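Local coordinates for PTS-dependent dihydroxyacetone kinase operon regulatory protein (PDB 4LRZ) that activates transcription of the dhaKLM operon from a sigma-70 promoter and represses its own expression, at residues Leu118-Ala121 with Ala127-Thr130. Residues are numbered along the deposited sequence; the frame is centred on the assembly and turned at random.
Sequences LSLA and AVKT
Thr130 OG1 is hydrogen-bonded to the backbone N of Ala117, at the start of helix 117-124, just before 118-121; its CG2 lies 4.4 Å from CD1 of Leu120. No hydrogen bond links 118-121 directly to 127-130, so cohesion here is apolar, with 171 Å² buried, both sides summed. The shortest approach is 3.9 Å, between Leu120 CD1 and Val128 CG1, where the two side chains meet at a slant. CD1 thus packs on the Val128 methyl, with that of Thr130 more loosely beside it. Val128 divides its methyls: CG1, anti to its own N (chi1 171°), packs on Leu120, while CG2, beside that N, lies 4.2 Å from CA of Ala121. The closest CA pair is Ala121 and Val128, 5.3 Å apart. In this GAF domain of the sensor region, 128-131 is an edge strand of the five-stranded antiparallel sheet, within this chain, with order 2-1-5-4-3. Helix 117-124 covers the face bearing Val128 and Thr130; Lys129 is turned away from 118-121, its side chain packing on Leu175 of helix 174-211 and its NZ hydrogen-bonded to Thr170 OG1, and strand 143-151 pairs alongside, its Ala147 and Pro149 touching Ala121.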
ATOM      1  N   LEU F 118       0.870  -8.866 -25.202  1.00 31.65           N
ATOM      2  CA  LEU F 118       0.161  -9.744 -24.267  1.00 31.21           C
ATOM      3  C   LEU F 118       1.120 -10.726 -23.595  1.00 32.20           C
ATOM      4  O   LEU F 118       0.946 -11.048 -22.390  1.00 33.38           O
ATOM      5  CB  LEU F 118      -0.927 -10.541 -24.994  1.00 29.97           C
ATOM      6  CG  LEU F 118      -2.111  -9.791 -25.539  1.00 32.39           C
ATOM      7  CD1 LEU F 118      -3.159 -10.712 -26.094  1.00 30.55           C
ATOM      8  CD2 LEU F 118      -2.729  -8.930 -24.387  1.00 33.83           C
ATOM      9  N   SER F 119       2.119 -11.219 -24.349  1.00 30.93           N
ATOM     10  CA  SER F 119       3.175 -12.070 -23.721  1.00 30.02           C
ATOM     11  C   SER F 119       4.492 -11.367 -23.517  1.00 30.11           C
ATOM     12  O   SER F 119       5.193 -11.637 -22.560  1.00 30.94           O
ATOM     13  CB  SER F 119       3.426 -13.378 -24.521  1.00 30.26           C
ATOM     14  OG  SER F 119       3.890 -13.127 -25.849  1.00 28.36           O
ATOM     15  N   LEU F 120       4.866 -10.487 -24.428  1.00 30.53           N
ATOM     16  CA  LEU F 120       6.214  -9.936 -24.396  1.00 32.97           C
ATOM     17  C   LEU F 120       6.436  -9.102 -23.131  1.00 33.80           C
ATOM     18  O   LEU F 120       7.576  -8.930 -22.663  1.00 34.09           O
ATOM     19  CB  LEU F 120       6.417  -9.063 -25.605  1.00 33.12           C
ATOM     20  CG  LEU F 120       7.649  -9.224 -26.450  1.00 38.18           C
ATOM     21  CD1 LEU F 120       7.854  -7.891 -27.195  1.00 40.08           C
ATOM     22  CD2 LEU F 120       8.920  -9.722 -25.681  1.00 38.12           C
ATOM     23  N   ALA F 121       5.352  -8.589 -22.559  1.00 34.25           N
ATOM     24  CA  ALA F 121       5.500  -7.801 -21.341  1.00 35.28           C
ATOM     25  C   ALA F 121       6.078  -8.636 -20.211  1.00 36.02           C
ATOM     26  O   ALA F 121       7.028  -8.200 -19.559  1.00 37.29           O
ATOM     27  CB  ALA F 121       4.179  -7.134 -20.929  1.00 34.06           C
ATOM     28  N   ALA F 127       6.704  -2.799 -19.346  1.00 37.26           N
ATOM     29  CA  ALA F 127       5.610  -2.260 -20.122  1.00 36.29           C
ATOM     30  C   ALA F 127       6.016  -2.331 -21.570  1.00 36.95           C
ATOM     31  O   ALA F 127       7.112  -1.887 -21.914  1.00 37.80           O
ATOM     32  CB  ALA F 127       5.340  -0.841 -19.736  1.00 36.50           C
ATOM     33  N   VAL F 128       5.151  -2.894 -22.415  1.00 36.16           N
ATOM     34  CA  VAL F 128       5.484  -3.076 -23.842  1.00 36.53           C
ATOM     35  C   VAL F 128       4.261  -2.841 -24.745  1.00 35.28           C
ATOM     36  O   VAL F 128       3.129  -3.176 -24.403  1.00 34.18           O
ATOM     37  CB  VAL F 128       6.064  -4.538 -24.120  1.00 37.54           C
ATOM     38  CG1 VAL F 128       6.198  -4.783 -25.582  1.00 38.85           C
ATOM     39  CG2 VAL F 128       7.476  -4.735 -23.496  1.00 38.45           C
ATOM     40  N   LYS F 129       4.514  -2.289 -25.918  1.00 35.68           N
ATOM     41  CA  LYS F 129       3.494  -2.044 -26.930  1.00 35.62           C
ATOM     42  C   LYS F 129       3.880  -2.672 -28.278  1.00 35.30           C
ATOM     43  O   LYS F 129       4.968  -2.419 -28.773  1.00 35.66           O
ATOM     44  CB  LYS F 129       3.396  -0.548 -27.174  1.00 35.55           C
ATOM     45  CG  LYS F 129       2.339  -0.157 -28.210  1.00 38.26           C
ATOM     46  CD  LYS F 129       2.343   1.368 -28.446  1.00 42.14           C
ATOM     47  CE  LYS F 129       1.117   1.798 -29.211  1.00 45.36           C
ATOM     48  NZ  LYS F 129       0.761   3.247 -28.926  1.00 50.91           N
ATOM     49  N   THR F 130       2.980  -3.419 -28.909  1.00 34.47           N
ATOM     50  CA  THR F 130       3.256  -3.943 -30.249  1.00 34.41           C
ATOM     51  C   THR F 130       2.103  -3.494 -31.161  1.00 35.92           C
ATOM     52  O   THR F 130       0.940  -3.498 -30.730  1.00 36.04           O
ATOM     53  CB  THR F 130       3.371  -5.471 -30.247  1.00 33.74           C
ATOM     54  OG1 THR F 130       2.196  -6.019 -29.675  1.00 31.93           O
ATOM     55  CG2 THR F 130       4.545  -5.966 -29.391  1.00 35.64           C
TER